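Local coordinates for Boca/mesd chaperone for ywtd beta-propeller-egf protein 1 (Caenorhabditis elegans, PDB 3OFG), which probably acts as an endoplasmic reticulum chaperone that helps YWTD beta-propeller–EGF modules of LDL-receptor-type proteins to mature, at residues P30-W35 with V52-D57; K75-Q80 with S84-E89; V15-P20 with Q37-Q42. One frame throughout, in Å; residues are numbered along the deposited sequence. Where two conformers were deposited one is given.

Contact 1 of 3, residues P30-W35 with V52-D57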
loop_
_atom_site.group_PDB
_atom_site.type_symbol
_atom_site.label_atom_id
_atom_site.label_comp_id
_atom_site.label_asym_id
_atom_site.label_seq_id
_atom_site.Cartn_x
_atom_site.Cartn_y
_atom_site.Cartn_z
ATOM N N PRO A 30 -7.458 16.949 0.719
ATOM C CA PRO A 30 -8.673 17.058 -0.115
ATOM C C PRO A 30 -8.354 17.005 -1.623
ATOM O O PRO A 30 -9.071 16.421 -2.415
ATOM C CB PRO A 30 -9.261 18.432 0.254
ATOM C CG PRO A 30 -8.630 18.791 1.575
ATOM C CD PRO A 30 -7.310 18.059 1.679
ATOM N N PHE A 31 -7.260 17.630 -2.003
ATOM C CA PHE A 31 -6.826 17.718 -3.396
ATOM C C PHE A 31 -6.354 16.338 -3.866
ATOM O O PHE A 31 -6.727 15.873 -4.956
ATOM C CB PHE A 31 -5.721 18.767 -3.446
ATOM C CG PHE A 31 -5.251 19.143 -4.815
ATOM C CD1 PHE A 31 -5.907 20.122 -5.542
ATOM C CD2 PHE A 31 -4.094 18.614 -5.333
ATOM C CE1 PHE A 31 -5.435 20.509 -6.795
ATOM C CE2 PHE A 31 -3.628 19.007 -6.588
ATOM C CZ PHE A 31 -4.290 19.964 -7.287
ATOM N N THR A 32 -5.601 15.638 -3.042
ATOM C CA THR A 32 -5.176 14.274 -3.380
ATOM C C THR A 32 -6.359 13.344 -3.505
ATOM O O THR A 32 -6.437 12.569 -4.448
ATOM C CB THR A 32 -4.245 13.782 -2.292
ATOM O OG1 THR A 32 -3.117 14.668 -2.282
ATOM C CG2 THR A 32 -3.770 12.347 -2.524
ATOM N N GLU A 33 -7.329 13.465 -2.607
ATOM C CA GLU A 33 -8.504 12.606 -2.667
ATOM C C GLU A 33 -9.317 12.927 -3.914
ATOM O O GLU A 33 -9.777 11.989 -4.603
ATOM C CB GLU A 33 -9.343 12.726 -1.395
ATOM C CG GLU A 33 -8.625 12.123 -0.182
ATOM C CD GLU A 33 -9.436 12.011 1.088
ATOM O OE1 GLU A 33 -10.635 12.329 1.069
ATOM O OE2 GLU A 33 -8.853 11.570 2.106
ATOM N N LYS A 34 -9.468 14.192 -4.263
ATOM C CA LYS A 34 -10.213 14.569 -5.446
ATOM C C LYS A 34 -9.564 13.982 -6.680
ATOM O O LYS A 34 -10.205 13.321 -7.518
ATOM C CB LYS A 34 -10.276 16.087 -5.582
ATOM C CG LYS A 34 -10.858 16.558 -6.898
ATOM C CD LYS A 34 -10.961 18.072 -6.991
ATOM C CE LYS A 34 -11.333 18.522 -8.382
ATOM N NZ LYS A 34 -11.488 20.010 -8.432
ATOM N N TRP A 35 -8.276 14.260 -6.851
ATOM C CA TRP A 35 -7.637 13.944 -8.119
ATOM C C TRP A 35 -7.332 12.466 -8.285
ATOM O O TRP A 35 -7.438 11.947 -9.397
ATOM C CB TRP A 35 -6.396 14.836 -8.352
ATOM C CG TRP A 35 -6.882 16.193 -8.741
ATOM C CD1 TRP A 35 -6.998 17.305 -7.941
ATOM C CD2 TRP A 35 -7.463 16.536 -9.992
ATOM N NE1 TRP A 35 -7.607 18.321 -8.639
ATOM C CE2 TRP A 35 -7.897 17.867 -9.898
ATOM C CE3 TRP A 35 -7.644 15.847 -11.192
ATOM C CZ2 TRP A 35 -8.501 18.532 -10.974
ATOM C CZ3 TRP A 35 -8.240 16.517 -12.259
ATOM C CH2 TRP A 35 -8.644 17.841 -12.138
ATOM N N VAL A 52 -7.872 2.388 -4.896
ATOM C CA VAL A 52 -7.067 3.481 -4.369
ATOM C C VAL A 52 -7.059 3.501 -2.852
ATOM O O VAL A 52 -8.101 3.374 -2.212
ATOM C CB VAL A 52 -7.644 4.840 -4.808
ATOM C CG1 VAL A 52 -6.806 5.996 -4.291
ATOM C CG2 VAL A 52 -7.748 4.916 -6.326
ATOM N N PHE A 53 -5.878 3.686 -2.281
ATOM C CA PHE A 53 -5.718 3.924 -0.858
ATOM C C PHE A 53 -4.906 5.206 -0.708
ATOM O O PHE A 53 -3.759 5.245 -1.114
ATOM C CB PHE A 53 -4.988 2.758 -0.160
ATOM C CG PHE A 53 -5.658 1.422 -0.331
ATOM C CD1 PHE A 53 -6.598 0.986 0.576
ATOM C CD2 PHE A 53 -5.344 0.623 -1.396
ATOM C CE1 PHE A 53 -7.222 -0.259 0.401
ATOM C CE2 PHE A 53 -5.956 -0.603 -1.563
ATOM C CZ PHE A 53 -6.879 -1.031 -0.658
ATOM N N VAL A 54 -5.468 6.240 -0.101
ATOM C CA VAL A 54 -4.741 7.472 0.172
ATOM C C VAL A 54 -3.996 7.248 1.482
ATOM O O VAL A 54 -4.603 7.142 2.546
ATOM C CB VAL A 54 -5.699 8.682 0.204
ATOM C CG1 VAL A 54 -4.933 9.958 0.549
ATOM C CG2 VAL A 54 -6.404 8.801 -1.146
ATOM N N ILE A 55 -2.683 7.116 1.399
ATOM C CA ILE A 55 -1.875 6.715 2.552
ATOM C C ILE A 55 -1.122 7.875 3.190
ATOM O O ILE A 55 -0.591 7.742 4.286
ATOM C CB ILE A 55 -0.876 5.596 2.180
ATOM C CG1 ILE A 55 0.066 6.025 1.043
ATOM C CG2 ILE A 55 -1.638 4.324 1.817
ATOM C CD1 ILE A 55 1.283 5.113 0.906
ATOM N N ASP A 56 -1.051 9.019 2.518
ATOM C CA ASP A 56 -0.508 10.257 3.078
ATOM C C ASP A 56 -1.334 11.387 2.502
ATOM O O ASP A 56 -2.092 11.192 1.544
ATOM C CB ASP A 56 0.951 10.474 2.681
ATOM C CG ASP A 56 1.878 9.485 3.311
ATOM O OD1 ASP A 56 2.148 9.611 4.529
ATOM O OD2 ASP A 56 2.340 8.597 2.588
ATOM N N ASP A 57 -1.173 12.587 3.046
ATOM C CA ASP A 57 -1.959 13.720 2.553
ATOM C C ASP A 57 -1.655 14.042 1.097
ATOM O O ASP A 57 -2.474 14.648 0.409
ATOM C CB ASP A 57 -1.699 14.983 3.369
ATOM C CG ASP A 57 -2.178 14.885 4.796
ATOM O OD1 ASP A 57 -3.047 14.049 5.101
ATOM O OD2 ASP A 57 -1.678 15.705 5.598
#

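Contact 2 of 3, residues K75-Q80 with S84-E89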
loop_
_atom_site.group_PDB
_atom_site.type_symbol
_atom_site.label_atom_id
_atom_site.label_comp_id
_atom_site.label_asym_id
_atom_site.label_seq_id
_atom_site.Cartn_x
_atom_site.Cartn_y
_atom_site.Cartn_z
ATOM N N LYS A 75 2.266 5.459 -17.221
ATOM C CA LYS A 75 2.390 6.335 -18.378
ATOM C C LYS A 75 1.286 7.384 -18.372
ATOM O O LYS A 75 1.539 8.569 -18.567
ATOM C CB LYS A 75 2.357 5.502 -19.670
ATOM C CG LYS A 75 2.251 6.308 -20.943
ATOM C CD LYS A 75 2.231 5.378 -22.158
ATOM N N PHE A 76 0.047 6.958 -18.137
ATOM C CA PHE A 76 -1.080 7.887 -18.064
ATOM C C PHE A 76 -0.869 8.926 -16.948
ATOM O O PHE A 76 -1.055 10.127 -17.131
ATOM C CB PHE A 76 -2.379 7.124 -17.798
ATOM C CG PHE A 76 -3.543 8.020 -17.463
ATOM C CD1 PHE A 76 -4.300 8.579 -18.477
ATOM C CD2 PHE A 76 -3.863 8.334 -16.144
ATOM C CE1 PHE A 76 -5.379 9.416 -18.182
ATOM C CE2 PHE A 76 -4.932 9.192 -15.844
ATOM C CZ PHE A 76 -5.676 9.733 -16.870
ATOM N N LEU A 77 -0.509 8.445 -15.756
ATOM C CA LEU A 77 -0.385 9.344 -14.607
ATOM C C LEU A 77 0.692 10.392 -14.814
ATOM O O LEU A 77 0.538 11.547 -14.433
ATOM C CB LEU A 77 -0.121 8.551 -13.337
ATOM C CG LEU A 77 -1.336 7.792 -12.827
ATOM C CD1 LEU A 77 -0.900 6.813 -11.747
ATOM C CD2 LEU A 77 -2.396 8.741 -12.280
ATOM N N LEU A 78 1.798 10.005 -15.451
ATOM C CA LEU A 78 2.887 10.943 -15.638
ATOM C C LEU A 78 2.538 12.027 -16.664
ATOM O O LEU A 78 3.274 13.007 -16.779
ATOM C CB LEU A 78 4.186 10.211 -15.967
ATOM C CG LEU A 78 4.780 9.463 -14.771
ATOM C CD1 LEU A 78 5.945 8.625 -15.242
ATOM C CD2 LEU A 78 5.213 10.418 -13.681
ATOM N N LYS A 79 1.427 11.881 -17.378
ATOM C CA LYS A 79 0.914 12.947 -18.251
ATOM C C LYS A 79 0.022 13.958 -17.516
ATOM O O LYS A 79 -0.397 14.956 -18.084
ATOM C CB LYS A 79 0.090 12.352 -19.399
ATOM C CG LYS A 79 0.902 11.611 -20.440
ATOM C CD LYS A 79 -0.006 10.932 -21.454
ATOM C CE LYS A 79 0.820 10.303 -22.574
ATOM N NZ LYS A 79 -0.001 9.497 -23.508
ATOM N N GLN A 80 -0.292 13.703 -16.254
ATOM C CA GLN A 80 -1.244 14.538 -15.536
ATOM C C GLN A 80 -0.551 15.643 -14.748
ATOM O O GLN A 80 0.498 15.436 -14.144
ATOM C CB GLN A 80 -2.102 13.666 -14.592
ATOM C CG GLN A 80 -2.761 12.451 -15.249
ATOM C CD GLN A 80 -3.470 12.785 -16.534
ATOM O OE1 GLN A 80 -4.303 13.695 -16.576
ATOM N NE2 GLN A 80 -3.149 12.068 -17.583
ATOM N N SER A 84 3.263 14.192 -9.170
ATOM C CA SER A 84 4.638 14.598 -8.941
ATOM C C SER A 84 5.606 13.462 -9.226
ATOM O O SER A 84 6.715 13.668 -9.716
ATOM C CB SER A 84 4.781 15.076 -7.512
ATOM O OG SER A 84 4.428 14.049 -6.594
ATOM N N GLU A 85 5.161 12.244 -8.955
ATOM C CA GLU A 85 6.002 11.094 -9.142
ATOM C C GLU A 85 5.156 9.840 -9.146
ATOM O O GLU A 85 4.032 9.810 -8.668
ATOM C CB GLU A 85 7.044 11.021 -8.022
ATOM N N VAL A 86 5.731 8.778 -9.658
ATOM C CA VAL A 86 5.031 7.512 -9.733
ATOM C C VAL A 86 6.065 6.428 -9.713
ATOM O O VAL A 86 7.002 6.433 -10.530
ATOM C CB VAL A 86 4.225 7.330 -11.025
ATOM C CG1 VAL A 86 3.547 5.961 -11.047
ATOM C CG2 VAL A 86 3.182 8.419 -11.190
ATOM N N THR A 87 5.923 5.484 -8.802
ATOM C CA THR A 87 6.811 4.319 -8.778
ATOM C C THR A 87 5.982 3.055 -8.772
ATOM O O THR A 87 4.831 3.052 -8.277
ATOM C CB THR A 87 7.725 4.344 -7.560
ATOM O OG1 THR A 87 6.939 4.317 -6.370
ATOM C CG2 THR A 87 8.587 5.598 -7.557
ATOM N N ILE A 88 6.522 1.962 -9.281
ATOM C CA ILE A 88 5.819 0.690 -9.341
ATOM C C ILE A 88 6.575 -0.249 -8.444
ATOM O O ILE A 88 7.811 -0.313 -8.506
ATOM C CB ILE A 88 5.802 0.133 -10.745
ATOM C CG1 ILE A 88 5.014 1.048 -11.678
ATOM C CG2 ILE A 88 5.145 -1.222 -10.767
ATOM C CD1 ILE A 88 5.211 0.728 -13.156
ATOM N N GLU A 89 5.858 -0.956 -7.579
ATOM C CA GLU A 89 6.485 -1.945 -6.712
ATOM C C GLU A 89 5.713 -3.247 -6.677
ATOM O O GLU A 89 4.493 -3.268 -6.731
ATOM C CB GLU A 89 6.663 -1.417 -5.274
ATOM C CG GLU A 89 7.779 -0.369 -5.099
#

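Contact 3 of 3, residues V15-P20 with Q37-Q42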
loop_
_atom_site.group_PDB
_atom_site.type_symbol
_atom_site.label_atom_id
_atom_site.label_comp_id
_atom_site.label_asym_id
_atom_site.label_seq_id
_atom_site.Cartn_x
_atom_site.Cartn_y
_atom_site.Cartn_z
ATOM N N VAL A 15 1.738 7.047 -5.996
ATOM C CA VAL A 15 1.430 8.218 -6.793
ATOM C C VAL A 15 1.498 9.455 -5.905
ATOM O O VAL A 15 0.677 9.621 -5.004
ATOM C CB VAL A 15 0.020 8.094 -7.396
ATOM C CG1 VAL A 15 -0.274 9.269 -8.292
ATOM C CG2 VAL A 15 -0.122 6.785 -8.155
ATOM N N GLY A 16 2.504 10.292 -6.110
ATOM C CA GLY A 16 2.619 11.533 -5.350
ATOM C C GLY A 16 1.843 12.632 -6.035
ATOM O O GLY A 16 1.718 12.647 -7.271
ATOM N N VAL A 17 1.299 13.545 -5.246
ATOM C CA VAL A 17 0.481 14.621 -5.753
ATOM C C VAL A 17 1.085 15.933 -5.294
ATOM O O VAL A 17 1.532 16.063 -4.146
ATOM C CB VAL A 17 -0.962 14.469 -5.249
ATOM C CG1 VAL A 17 -1.850 15.611 -5.687
ATOM C CG2 VAL A 17 -1.519 13.142 -5.737
ATOM N N VAL A 18 1.126 16.890 -6.223
ATOM C CA VAL A 18 1.559 18.261 -5.917
ATOM C C VAL A 18 0.535 19.220 -6.516
ATOM O O VAL A 18 0.094 19.059 -7.668
ATOM C CB VAL A 18 2.960 18.550 -6.488
ATOM C CG1 VAL A 18 3.291 20.059 -6.447
ATOM C CG2 VAL A 18 4.016 17.809 -5.697
ATOM N N ASP A 19 0.128 20.196 -5.728
ATOM C CA ASP A 19 -0.682 21.300 -6.211
ATOM C C ASP A 19 0.278 22.402 -6.654
ATOM O O ASP A 19 0.966 22.976 -5.823
ATOM C CB ASP A 19 -1.572 21.799 -5.086
ATOM C CG ASP A 19 -2.457 22.946 -5.501
ATOM O OD1 ASP A 19 -2.275 23.513 -6.600
ATOM O OD2 ASP A 19 -3.342 23.308 -4.693
ATOM N N PRO A 20 0.346 22.685 -7.969
ATOM C CA PRO A 20 1.329 23.658 -8.457
ATOM C C PRO A 20 1.093 25.072 -7.931
ATOM O O PRO A 20 2.003 25.889 -7.937
ATOM C CB PRO A 20 1.145 23.607 -9.974
ATOM C CG PRO A 20 0.519 22.277 -10.237
ATOM C CD PRO A 20 -0.388 22.049 -9.064
ATOM N N GLN A 37 -9.219 10.085 -7.302
ATOM C CA GLN A 37 -10.444 9.443 -7.733
ATOM C C GLN A 37 -10.751 9.758 -9.184
ATOM O O GLN A 37 -11.221 8.891 -9.905
ATOM C CB GLN A 37 -11.629 9.818 -6.864
ATOM C CG GLN A 37 -12.775 8.906 -7.202
ATOM C CD GLN A 37 -13.864 8.831 -6.172
ATOM O OE1 GLN A 37 -13.624 8.535 -4.992
ATOM N NE2 GLN A 37 -15.095 8.998 -6.635
ATOM N N ILE A 38 -10.467 10.969 -9.627
ATOM C CA ILE A 38 -10.642 11.323 -11.033
ATOM C C ILE A 38 -9.735 10.471 -11.913
ATOM O O ILE A 38 -10.176 9.911 -12.940
ATOM C CB ILE A 38 -10.433 12.836 -11.282
ATOM C CG1 ILE A 38 -11.580 13.622 -10.652
ATOM C CG2 ILE A 38 -10.315 13.150 -12.767
ATOM C CD1 ILE A 38 -11.278 15.105 -10.496
ATOM N N TRP A 39 -8.462 10.362 -11.557
ATOM C CA TRP A 39 -7.549 9.515 -12.337
ATOM C C TRP A 39 -8.030 8.072 -12.339
ATOM O O TRP A 39 -7.951 7.400 -13.369
ATOM C CB TRP A 39 -6.111 9.627 -11.853
ATOM C CG TRP A 39 -5.593 11.020 -11.923
ATOM C CD1 TRP A 39 -5.895 11.961 -12.864
ATOM C CD2 TRP A 39 -4.695 11.646 -10.998
ATOM N NE1 TRP A 39 -5.232 13.139 -12.577
ATOM C CE2 TRP A 39 -4.506 12.962 -11.436
ATOM C CE3 TRP A 39 -4.046 11.214 -9.839
ATOM C CZ2 TRP A 39 -3.680 13.853 -10.749
ATOM C CZ3 TRP A 39 -3.243 12.110 -9.153
ATOM C CH2 TRP A 39 -3.086 13.413 -9.608
ATOM N N GLN A 40 -8.522 7.582 -11.211
ATOM C CA GLN A 40 -9.068 6.232 -11.154
ATOM C C GLN A 40 -10.211 6.096 -12.155
ATOM O O GLN A 40 -10.317 5.077 -12.868
ATOM C CB GLN A 40 -9.549 5.921 -9.744
ATOM C CG GLN A 40 -10.246 4.574 -9.610
ATOM C CD GLN A 40 -10.869 4.400 -8.254
ATOM O OE1 GLN A 40 -11.430 5.349 -7.689
ATOM N NE2 GLN A 40 -10.807 3.187 -7.728
ATOM N N SER A 41 -11.084 7.088 -12.223
ATOM C CA SER A 41 -12.196 7.035 -13.187
ATOM C C SER A 41 -11.705 7.034 -14.628
ATOM O O SER A 41 -12.171 6.236 -15.467
ATOM C CB SER A 41 -13.134 8.223 -12.996
ATOM O OG SER A 41 -13.820 8.131 -11.754
ATOM N N GLN A 42 -10.753 7.896 -14.950
ATOM C CA GLN A 42 -10.196 7.954 -16.283
ATOM C C GLN A 42 -9.513 6.637 -16.655
ATOM O O GLN A 42 -9.694 6.116 -17.779
ATOM C CB GLN A 42 -9.221 9.122 -16.410
ATOM C CG GLN A 42 -9.886 10.465 -16.294
ATOM C CD GLN A 42 -8.855 11.558 -16.398
ATOM O OE1 GLN A 42 -8.178 11.874 -15.434
ATOM N NE2 GLN A 42 -8.629 12.042 -17.611
#

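Contact 1 of 3, residues P30-W35 with V52-D57
V54 sets its two methyl groups against neighbouring residues of helix 29-45. Its CG1 meets T32 CG2 at 4.1 Å, and its CG2 meets E33 CG at 4.1 Å. Branching at CB lets one valine serve both: CG1 stands anti to its own backbone N (chi1 178°), and CG2 swings round to the side of that N. The chains of T32 and V54 pass at a slant, whereas E33 lies across V54 at roughly a right angle and lends only its aliphatic CG; its carboxylate makes at most a long, weak ion pair with R29.

T32 does two jobs. Its methyl completes the apolar patch, while its hydroxyl OG1 donates to D57 O at 2.8 Å, just where strand 50-56 ends. The donor approaches with a C=O...donor angle of 135° and is tilted 21° from the carbonyl plane. I28 O is a second partner of this buried hydroxyl, so two carbonyls share or compete for its one proton; threonine suits a place that wants both a methyl and a hydroxyl.

The carboxylate of D57 is turned instead to R29, with which it makes a salt bridge, while D56 pairs with R59 of its own chain and with R59 of the second subunit. Opposite R59 of the same chain the strand fits in one extra residue, a classic beta bulge at I55 and D56. V54 faces the helix and F53 packs on F14 of the second subunit. Strand 50-56 is thus an outermost strand of this chain's antiparallel sheet, covered on one face by helices as in a ferredoxin-like alpha/beta sandwich.

Contact 2 of 3, residues K75-Q80 with S84-E89
One methyl of V86 is directed between two consecutive leucines of the 75-80 segment. V86 CG2 lies 3.9 Å from L77 CB and 3.8 Å from L78 CD2, so it touches the first at the root of its side chain and the second at its tip. This branch stands beside the backbone N of V86, while CG1 is anti to that N (chi1 179°). L78 and V86 run obliquely to one another; the leucine starts off beside the strand, and its end then bends in to bring CD2 over the valine.

L77 instead sends its branched end onward to L13, V15 and W39. It therefore suits a buried site that faces several hydrophobic neighbours. L78, itself exposed, lies over the buried V86 and probably helps to shield it. Valine suits the strand, where beta-branched residues are favoured, and its short side chain touches both leucines with one methyl.

Past the leucines, the chain is tied back on itself. Q80 NE2 donates to F76 O at 2.9 Å with a nearly straight N-H...O angle of 171°, coming from above the carbonyl plane, while K79 N reaches the same oxygen from the opposite face. The same NE2 sits 3.4 Å above the centre of the F76 ring, so the glutamine amide is held over the aromatic face. Here the second helix of a single helical layer packs on the strand that follows it, as in a ferredoxin-like beta-alpha-beta-beta-alpha-beta fold.

Contact 3 of 3, residues V15-P20 with Q37-Q42
W39 pushes the benzo end of its indole from helix 29-45 onto V15 and V17 of strand 12-17, in the helix-on-sheet core of the ferredoxin-like structured domain of the longer BMY-1 chaperone. Alternate residues of a strand face the same side, so the two valines present methyls to one ring while G16, between them, turns its backbone to strand 83-89.

The tight part is small and wholly apolar. W39 CZ3 is the atom both valines use: V17 CG2 approaches it at 4.0 Å, at the ring edge and near its plane, and V15 CG1, in one of its two conformers, comes obliquely at 4.2 Å. The backbones stay far apart, V15 CA lying 10.6 Å from W39 CA, a gap that the long, flat tryptophan is well able to span. With its CG beside the backbone N (chi1 -59°), the indole reaches toward the strand, where stiff, beta-branched valine is well suited. L77, V83, F82 and Q80 also pack on W39.

The opposite side of the helix is looser and polar. Q37 and S41 are exposed there, as glutamine and serine can be at little cost. Q40 NE2 bonds to L50 O, and its side chain packs on D94 of the second subunit. The pyrrole end of the indole has a polar neighbour within the ring plane, Q42 OE1, which lies 3.4 Å from W39 CD1.

In the fold
From the N terminus, strand 12-17 meets helix 29-45 first: contact 3 closes the loop between them. Contact 1 opens within that span and ends beyond it, joining the start of the same helix to strand 50-56, so the two cross along the chain. They also touch in space, F31 and T32 packing on V17. Contact 2 follows in series, closing the short turn between helix 70-78 and strand 83-89. It reaches contact 3 through the sheet, where S84 and E85 probably hydrogen-bond with G16, but does not touch contact 1. Together they tie both helices to one sheet through strands 50-56, 12-17 and 83-89.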